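Local atomic coordinates of metal transporter CNNM3 (Homo sapiens, PDB entry 6DFD), a protein that probably takes part in magnesium efflux across the membrane, its cyclic nucleotide-binding homology domain mediating dimerization. Residues 63-77 / 196-208. The protein carries 6 engineered substitutions. Numbering follows the deposited sequence.
Sequences VFSPLRMSEKVLLHL and RLQYLNALMATRA. Engineered in segment 63-77: Met69 (natural residue Ile). Engineered in segment 196-208: Met204 (natural residue Leu).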
ATOM      1  N   VAL A  63      -2.361  -3.223 -18.076  1.00 42.97           N
ATOM      2  CA  VAL A  63      -1.312  -3.109 -19.087  1.00 43.39           C
ATOM      3  C   VAL A  63      -0.816  -4.477 -19.545  1.00 38.81           C
ATOM      4  O   VAL A  63      -0.174  -4.577 -20.597  1.00 39.01           O
ATOM      5  CB  VAL A  63      -0.126  -2.263 -18.573  1.00 44.57           C
ATOM      6  CG1 VAL A  63      -0.575  -0.852 -18.244  1.00 47.50           C
ATOM      7  CG2 VAL A  63       0.503  -2.895 -17.365  1.00 43.17           C
ATOM      8  N   PHE A  64      -1.092  -5.536 -18.788  1.00 36.37           N
ATOM      9  CA  PHE A  64      -0.713  -6.892 -19.167  1.00 35.85           C
ATOM     10  C   PHE A  64      -1.887  -7.719 -19.675  1.00 36.68           C
ATOM     11  O   PHE A  64      -1.753  -8.940 -19.817  1.00 39.53           O
ATOM     12  CB  PHE A  64      -0.057  -7.598 -17.984  1.00 35.25           C
ATOM     13  CG  PHE A  64       1.290  -7.042 -17.642  1.00 34.49           C
ATOM     14  CD1 PHE A  64       2.336  -7.140 -18.545  1.00 35.52           C
ATOM     15  CD2 PHE A  64       1.509  -6.405 -16.437  1.00 34.61           C
ATOM     16  CE1 PHE A  64       3.571  -6.622 -18.254  1.00 35.33           C
ATOM     17  CE2 PHE A  64       2.758  -5.880 -16.137  1.00 34.30           C
ATOM     18  CZ  PHE A  64       3.784  -5.995 -17.043  1.00 34.62           C
ATOM     19  N   SER A  65      -3.029  -7.089 -19.940  1.00 36.44           N
ATOM     20  CA  SER A  65      -4.184  -7.810 -20.461  1.00 38.50           C
ATOM     21  C   SER A  65      -3.837  -8.554 -21.752  1.00 40.46           C
ATOM     22  O   SER A  65      -3.052  -8.063 -22.570  1.00 43.03           O
ATOM     23  CB  SER A  65      -5.342  -6.857 -20.741  1.00 40.97           C
ATOM     24  OG  SER A  65      -6.227  -7.442 -21.678  1.00 44.60           O
ATOM     25  N   PRO A  66      -4.430  -9.734 -21.972  1.00 39.55           N
ATOM     26  CA  PRO A  66      -4.193 -10.454 -23.237  1.00 40.68           C
ATOM     27  C   PRO A  66      -4.601  -9.674 -24.465  1.00 43.43           C
ATOM     28  O   PRO A  66      -4.211 -10.052 -25.577  1.00 45.92           O
ATOM     29  CB  PRO A  66      -5.037 -11.729 -23.077  1.00 42.15           C
ATOM     30  CG  PRO A  66      -5.061 -11.951 -21.599  1.00 42.36           C
ATOM     31  CD  PRO A  66      -5.166 -10.568 -21.008  1.00 40.57           C
ATOM     32  N   LEU A  67      -5.390  -8.610 -24.312  1.00 43.89           N
ATOM     33  CA  LEU A  67      -5.726  -7.764 -25.448  1.00 45.65           C
ATOM     34  C   LEU A  67      -4.548  -6.917 -25.895  1.00 46.78           C
ATOM     35  O   LEU A  67      -4.535  -6.447 -27.040  1.00 50.26           O
ATOM     36  CB  LEU A  67      -6.903  -6.859 -25.092  1.00 47.10           C
ATOM     37  CG  LEU A  67      -8.175  -7.597 -24.676  1.00 51.05           C
ATOM     38  CD1 LEU A  67      -9.257  -6.597 -24.316  1.00 53.31           C
ATOM     39  CD2 LEU A  67      -8.653  -8.521 -25.786  1.00 54.88           C
ATOM     40  N   ARG A  68      -3.581  -6.698 -25.011  1.00 45.26           N
ATOM     41  CA  ARG A  68      -2.379  -5.920 -25.276  1.00 48.49           C
ATOM     42  C   ARG A  68      -1.150  -6.795 -25.466  1.00 44.43           C
ATOM     43  O   ARG A  68      -0.351  -6.553 -26.373  1.00 44.40           O
ATOM     44  CB  ARG A  68      -2.130  -4.949 -24.115  1.00 52.45           C
ATOM     45  CG  ARG A  68      -3.269  -3.964 -23.906  1.00 59.40           C
ATOM     46  CD  ARG A  68      -3.056  -3.066 -22.695  1.00 65.92           C
ATOM     47  NE  ARG A  68      -4.239  -2.242 -22.452  1.00 74.83           N
ATOM     48  CZ  ARG A  68      -4.266  -1.153 -21.689  1.00 79.44           C
ATOM     49  NH1 ARG A  68      -3.168  -0.722 -21.082  1.00 82.35           N
ATOM     50  NH2 ARG A  68      -5.403  -0.484 -21.543  1.00 78.99           N
HETATM   51  N   MSE A  69      -0.999  -7.812 -24.628  1.00 41.27           N
HETATM   52  CA  MSE A  69       0.157  -8.694 -24.652  1.00 41.12           C
HETATM   53  C   MSE A  69      -0.295 -10.132 -24.526  1.00 39.46           C
HETATM   54  O   MSE A  69      -1.014 -10.466 -23.589  1.00 39.97           O
HETATM   55  CB  MSE A  69       1.110  -8.369 -23.505  1.00 43.45           C
HETATM   56  CG  MSE A  69       2.432  -9.088 -23.630  1.00 45.63           C
HETATM   57 SE   MSE A  69       3.628  -8.556 -22.279  0.64 48.94          SE
HETATM   58  CE  MSE A  69       3.732  -6.659 -22.696  1.00 52.49           C
ATOM     59  N   SER A  70       0.143 -10.996 -25.431  1.00 40.47           N
ATOM     60  CA  SER A  70      -0.298 -12.378 -25.369  1.00 42.91           C
ATOM     61  C   SER A  70       0.280 -13.046 -24.133  1.00 40.07           C
ATOM     62  O   SER A  70       1.365 -12.699 -23.657  1.00 39.40           O
ATOM     63  CB  SER A  70       0.105 -13.145 -26.630  1.00 47.10           C
ATOM     64  OG  SER A  70       1.462 -13.535 -26.605  1.00 45.17           O
ATOM     65  N   GLU A  71      -0.477 -13.997 -23.590  1.00 39.66           N
ATOM     66  CA  GLU A  71      -0.018 -14.700 -22.401  1.00 38.92           C
ATOM     67  C   GLU A  71       1.301 -15.401 -22.669  1.00 38.12           C
ATOM     68  O   GLU A  71       2.164 -15.477 -21.791  1.00 36.24           O
ATOM     69  CB  GLU A  71      -1.089 -15.693 -21.951  1.00 39.95           C
ATOM     70  CG  GLU A  71      -2.345 -15.022 -21.468  1.00 43.53           C
ATOM     71  CD  GLU A  71      -3.254 -15.971 -20.723  1.00 48.13           C
ATOM     72  OE1 GLU A  71      -4.315 -16.327 -21.263  1.00 50.57           O
ATOM     73  OE2 GLU A  71      -2.907 -16.383 -19.590  1.00 48.19           O
ATOM     74  N   LYS A  72       1.487 -15.900 -23.890  1.00 41.30           N
ATOM     75  CA  LYS A  72       2.732 -16.577 -24.234  1.00 46.98           C
ATOM     76  C   LYS A  72       3.905 -15.606 -24.225  1.00 40.15           C
ATOM     77  O   LYS A  72       4.988 -15.928 -23.717  1.00 39.64           O
ATOM     78  CB  LYS A  72       2.582 -17.237 -25.606  1.00 65.39           C
ATOM     79  CG  LYS A  72       3.815 -17.958 -26.126  1.00 86.54           C
ATOM     80  CD  LYS A  72       3.730 -18.131 -27.638  1.00106.27           C
ATOM     81  CE  LYS A  72       4.490 -19.355 -28.119  1.00119.44           C
ATOM     82  NZ  LYS A  72       5.889 -19.392 -27.612  1.00125.63           N
ATOM     83  N   VAL A  73       3.713 -14.418 -24.801  1.00 40.68           N
ATOM     84  CA  VAL A  73       4.778 -13.421 -24.835  1.00 40.62           C
ATOM     85  C   VAL A  73       5.100 -12.956 -23.422  1.00 38.61           C
ATOM     86  O   VAL A  73       6.269 -12.789 -23.051  1.00 40.05           O
ATOM     87  CB  VAL A  73       4.366 -12.243 -25.736  1.00 42.06           C
ATOM     88  CG1 VAL A  73       5.338 -11.074 -25.591  1.00 45.40           C
ATOM     89  CG2 VAL A  73       4.303 -12.697 -27.178  1.00 41.77           C
ATOM     90  N   LEU A  74       4.069 -12.763 -22.602  1.00 37.20           N
ATOM     91  CA  LEU A  74       4.309 -12.346 -21.226  1.00 36.22           C
ATOM     92  C   LEU A  74       5.100 -13.399 -20.470  1.00 37.31           C
ATOM     93  O   LEU A  74       6.044 -13.074 -19.734  1.00 36.24           O
ATOM     94  CB  LEU A  74       2.984 -12.070 -20.518  1.00 36.30           C
ATOM     95  CG  LEU A  74       3.132 -11.628 -19.050  1.00 34.97           C
ATOM     96  CD1 LEU A  74       4.040 -10.404 -18.922  1.00 34.84           C
ATOM     97  CD2 LEU A  74       1.756 -11.328 -18.476  1.00 35.76           C
ATOM     98  N   LEU A  75       4.726 -14.673 -20.618  1.00 36.85           N
ATOM     99  CA  LEU A  75       5.468 -15.706 -19.902  1.00 38.04           C
ATOM    100  C   LEU A  75       6.922 -15.711 -20.347  1.00 38.40           C
ATOM    101  O   LEU A  75       7.839 -15.762 -19.517  1.00 39.54           O
ATOM    102  CB  LEU A  75       4.825 -17.076 -20.118  1.00 42.56           C
ATOM    103  CG  LEU A  75       5.495 -18.232 -19.361  1.00 46.42           C
ATOM    104  CD1 LEU A  75       5.439 -18.019 -17.859  1.00 48.69           C
ATOM    105  CD2 LEU A  75       4.845 -19.550 -19.734  1.00 46.64           C
ATOM    106  N   HIS A  76       7.152 -15.613 -21.658  1.00 40.36           N
ATOM    107  CA  HIS A  76       8.518 -15.539 -22.161  1.00 44.08           C
ATOM    108  C   HIS A  76       9.275 -14.356 -21.560  1.00 44.42           C
ATOM    109  O   HIS A  76      10.460 -14.470 -21.232  1.00 46.34           O
ATOM    110  CB  HIS A  76       8.490 -15.453 -23.685  1.00 52.40           C
ATOM    111  CG  HIS A  76       9.843 -15.438 -24.321  1.00 67.36           C
ATOM    112  ND1 HIS A  76      10.286 -14.390 -25.102  1.00 72.87           N
ATOM    113  CD2 HIS A  76      10.847 -16.347 -24.307  1.00 72.20           C
ATOM    114  CE1 HIS A  76      11.505 -14.652 -25.536  1.00 75.10           C
ATOM    115  NE2 HIS A  76      11.869 -15.834 -25.069  1.00 73.38           N
ATOM    116  N   LEU A  77       8.613 -13.206 -21.417  1.00 43.65           N
ATOM    117  CA  LEU A  77       9.268 -12.039 -20.831  1.00 42.81           C
ATOM    118  C   LEU A  77       9.644 -12.296 -19.379  1.00 40.86           C
ATOM    119  O   LEU A  77      10.755 -11.975 -18.942  1.00 41.21           O
ATOM    120  CB  LEU A  77       8.353 -10.819 -20.933  1.00 43.23           C
ATOM    121  CG  LEU A  77       8.782  -9.567 -20.158  1.00 42.68           C
ATOM    122  CD1 LEU A  77      10.085  -9.021 -20.716  1.00 41.28           C
ATOM    123  CD2 LEU A  77       7.693  -8.504 -20.216  1.00 44.47           C
ATOM    124  N   ARG A 196      10.116  -0.043 -19.051  1.00 40.19           N
ATOM    125  CA  ARG A 196       9.276   0.450 -20.131  1.00 42.44           C
ATOM    126  C   ARG A 196       9.755  -0.077 -21.477  1.00 41.97           C
ATOM    127  O   ARG A 196       8.943  -0.470 -22.320  1.00 42.27           O
ATOM    128  CB  ARG A 196       9.264   1.977 -20.115  1.00 47.09           C
ATOM    129  CG  ARG A 196       8.409   2.604 -21.203  1.00 53.24           C
ATOM    130  CD  ARG A 196       8.184   4.088 -20.949  1.00 63.03           C
ATOM    131  NE  ARG A 196       9.404   4.767 -20.516  1.00 71.68           N
ATOM    132  CZ  ARG A 196       9.498   6.074 -20.284  1.00 76.25           C
ATOM    133  NH1 ARG A 196       8.444   6.864 -20.448  1.00 78.68           N
ATOM    134  NH2 ARG A 196      10.654   6.594 -19.892  1.00 75.88           N
ATOM    135  N   LEU A 197      11.072  -0.098 -21.699  1.00 41.82           N
ATOM    136  CA  LEU A 197      11.584  -0.588 -22.974  1.00 42.56           C
ATOM    137  C   LEU A 197      11.306  -2.075 -23.137  1.00 40.06           C
ATOM    138  O   LEU A 197      10.960  -2.529 -24.229  1.00 40.95           O
ATOM    139  CB  LEU A 197      13.084  -0.310 -23.093  1.00 48.90           C
ATOM    140  CG  LEU A 197      13.496   1.132 -23.399  1.00 63.33           C
ATOM    141  CD1 LEU A 197      15.015   1.249 -23.451  1.00 70.80           C
ATOM    142  CD2 LEU A 197      12.887   1.618 -24.710  1.00 68.91           C
ATOM    143  N   GLN A 198      11.446  -2.852 -22.064  1.00 39.96           N
ATOM    144  CA  GLN A 198      11.133  -4.276 -22.159  1.00 40.75           C
ATOM    145  C   GLN A 198       9.650  -4.486 -22.431  1.00 40.33           C
ATOM    146  O   GLN A 198       9.267  -5.355 -23.225  1.00 41.55           O
ATOM    147  CB  GLN A 198      11.537  -4.990 -20.878  1.00 41.17           C
ATOM    148  CG  GLN A 198      13.028  -5.052 -20.632  1.00 46.11           C
ATOM    149  CD  GLN A 198      13.345  -5.554 -19.234  1.00 49.45           C
ATOM    150  OE1 GLN A 198      12.625  -5.264 -18.281  1.00 48.31           O
ATOM    151  NE2 GLN A 198      14.416  -6.326 -19.110  1.00 53.82           N
ATOM    152  N   TYR A 199       8.800  -3.699 -21.776  1.00 39.70           N
ATOM    153  CA  TYR A 199       7.362  -3.804 -22.002  1.00 37.76           C
ATOM    154  C   TYR A 199       7.014  -3.486 -23.452  1.00 40.68           C
ATOM    155  O   TYR A 199       6.351  -4.278 -24.130  1.00 40.99           O
ATOM    156  CB  TYR A 199       6.626  -2.867 -21.042  1.00 37.41           C
ATOM    157  CG  TYR A 199       5.138  -2.804 -21.273  1.00 38.09           C
ATOM    158  CD1 TYR A 199       4.306  -3.839 -20.852  1.00 36.63           C
ATOM    159  CD2 TYR A 199       4.561  -1.719 -21.907  1.00 42.24           C
ATOM    160  CE1 TYR A 199       2.947  -3.788 -21.060  1.00 38.35           C
ATOM    161  CE2 TYR A 199       3.200  -1.661 -22.119  1.00 43.99           C
ATOM    162  CZ  TYR A 199       2.396  -2.697 -21.689  1.00 42.06           C
ATOM    163  OH  TYR A 199       1.033  -2.645 -21.913  1.00 44.04           O
ATOM    164  N   LEU A 200       7.462  -2.332 -23.946  1.00 43.85           N
ATOM    165  CA  LEU A 200       7.136  -1.931 -25.314  1.00 48.04           C
ATOM    166  C   LEU A 200       7.708  -2.913 -26.332  1.00 49.48           C
ATOM    167  O   LEU A 200       7.066  -3.212 -27.351  1.00 51.31           O
ATOM    168  CB  LEU A 200       7.656  -0.517 -25.578  1.00 52.29           C
ATOM    169  CG  LEU A 200       7.106   0.566 -24.644  1.00 57.04           C
ATOM    170  CD1 LEU A 200       7.785   1.901 -24.912  1.00 59.01           C
ATOM    171  CD2 LEU A 200       5.595   0.704 -24.768  1.00 61.83           C
ATOM    172  N   ASN A 201       8.920  -3.417 -26.081  1.00 48.51           N
ATOM    173  CA  ASN A 201       9.474  -4.453 -26.947  1.00 53.31           C
ATOM    174  C   ASN A 201       8.576  -5.677 -26.958  1.00 51.80           C
ATOM    175  O   ASN A 201       8.354  -6.285 -28.012  1.00 52.76           O
ATOM    176  CB  ASN A 201      10.882  -4.834 -26.490  1.00 63.85           C
ATOM    177  CG  ASN A 201      11.914  -3.785 -26.854  1.00 82.73           C
ATOM    178  OD1 ASN A 201      11.804  -3.126 -27.887  1.00 94.82           O
ATOM    179  ND2 ASN A 201      12.925  -3.627 -26.006  1.00 86.33           N
ATOM    180  N   ALA A 202       8.048  -6.052 -25.791  1.00 51.17           N
ATOM    181  CA  ALA A 202       7.133  -7.184 -25.721  1.00 50.70           C
ATOM    182  C   ALA A 202       5.838  -6.899 -26.469  1.00 50.16           C
ATOM    183  O   ALA A 202       5.282  -7.794 -27.113  1.00 53.44           O
ATOM    184  CB  ALA A 202       6.848  -7.540 -24.261  1.00 50.76           C
ATOM    185  N   LEU A 203       5.334  -5.664 -26.403  1.00 46.15           N
ATOM    186  CA  LEU A 203       4.144  -5.334 -27.179  1.00 47.43           C
ATOM    187  C   LEU A 203       4.411  -5.500 -28.665  1.00 52.77           C
ATOM    188  O   LEU A 203       3.536  -5.951 -29.413  1.00 55.19           O
ATOM    189  CB  LEU A 203       3.682  -3.906 -26.897  1.00 49.77           C
ATOM    190  CG  LEU A 203       3.069  -3.581 -25.539  1.00 51.99           C
ATOM    191  CD1 LEU A 203       2.550  -2.161 -25.572  1.00 55.13           C
ATOM    192  CD2 LEU A 203       1.951  -4.547 -25.175  1.00 53.30           C
HETATM  193  N   MSE A 204       5.607  -5.136 -29.116  1.00 56.94           N
HETATM  194  CA  MSE A 204       5.930  -5.315 -30.530  1.00 60.58           C
HETATM  195  C   MSE A 204       6.086  -6.814 -30.851  1.00 60.67           C
HETATM  196  O   MSE A 204       5.726  -7.266 -31.941  1.00 59.63           O
HETATM  197  CB  MSE A 204       7.192  -4.536 -30.892  1.00 62.51           C
HETATM  198  CG  MSE A 204       7.065  -3.020 -30.695  1.00 64.79           C
HETATM  199 SE   MSE A 204       5.809  -2.156 -31.924  0.47 68.10          SE
HETATM  200  CE  MSE A 204       4.184  -2.164 -30.845  1.00 63.85           C
ATOM    201  N   ALA A 205       6.596  -7.590 -29.889  1.00 62.29           N
ATOM    202  CA  ALA A 205       6.721  -9.033 -30.089  1.00 66.02           C
ATOM    203  C   ALA A 205       5.353  -9.693 -30.218  1.00 67.20           C
ATOM    204  O   ALA A 205       5.174 -10.608 -31.032  1.00 70.95           O
ATOM    205  CB  ALA A 205       7.508  -9.663 -28.939  1.00 65.95           C
ATOM    206  N   THR A 206       4.380  -9.254 -29.417  1.00 63.21           N
ATOM    207  CA  THR A 206       3.018  -9.759 -29.553  1.00 64.77           C
ATOM    208  C   THR A 206       2.473  -9.491 -30.948  1.00 69.19           C
ATOM    209  O   THR A 206       1.663 -10.273 -31.458  1.00 68.19           O
ATOM    210  CB  THR A 206       2.118  -9.126 -28.485  1.00 67.76           C
ATOM    211  OG1 THR A 206       2.610  -9.464 -27.181  1.00 67.98           O
ATOM    212  CG2 THR A 206       0.675  -9.615 -28.610  1.00 70.22           C
ATOM    213  N   ARG A 207       2.910  -8.402 -31.583  1.00 74.76           N
ATOM    214  CA  ARG A 207       2.472  -8.090 -32.939  1.00 78.43           C
ATOM    215  C   ARG A 207       3.171  -8.956 -33.979  1.00 85.35           C
ATOM    216  O   ARG A 207       2.627  -9.169 -35.069  1.00 85.66           O
ATOM    217  CB  ARG A 207       2.719  -6.611 -33.241  1.00 76.13           C
ATOM    218  N   ALA A 208       4.365  -9.454 -33.668  1.00 91.94           N
ATOM    219  CA  ALA A 208       5.118 -10.296 -34.591  1.00 96.75           C
ATOM    220  C   ALA A 208       5.539 -11.594 -33.910  1.00 93.66           C
ATOM    221  O   ALA A 208       4.810 -12.587 -33.938  1.00 91.00           O
ATOM    222  CB  ALA A 208       6.336  -9.551 -35.115  1.00100.15           C
TER
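Thr206 OG1 sits between two backbone groups: it donates to Ala202 O, one turn back in its own helix, and weakly accepts from Ser70 N at 3.4 Å. Ala202 O also takes the helical bond from Thr206 N, the two donors arriving from opposite faces of its plane. Val73 packs against the same hydroxyl, with CG1 3.5 Å from Thr206 OG1, while Ser70, the N-cap of helix 71-77, turns its own OG to Val73 N. Farther along helix 196-207, Tyr199 OH donates to Val63 O at 2.6 Å, lying in the carbonyl plane on a lone pair. With CG anti to the backbone N (chi1 175°), the phenol reaches out from the helix to that carbonyl, and the ring turns its edge to the face of Phe64 in an offset T-shaped stack, planes 86° apart. A phenylalanine here would probably leave Val63 O without its hydroxyl partner and the ring without the bond that fixes its end. Selenomethionine Met69, an engineered residue, bends at chi3 (-60°) and lodges CE 3.4 Å from Tyr199 CE1 and 3.6 Å from Ala202 CB. Leu203 CG lies over one face of the tyrosine ring, toward its rim. Leu77 CD2 meets Ala202 CB, and the Leu77 side chain also rests on Val194 of strand 189-195. The C-terminal helix thus packs across helix 71-77 and the loop leading into it, beside the beta-barrel of the cyclic nucleotide-binding homology domain, a cupin-clan fold.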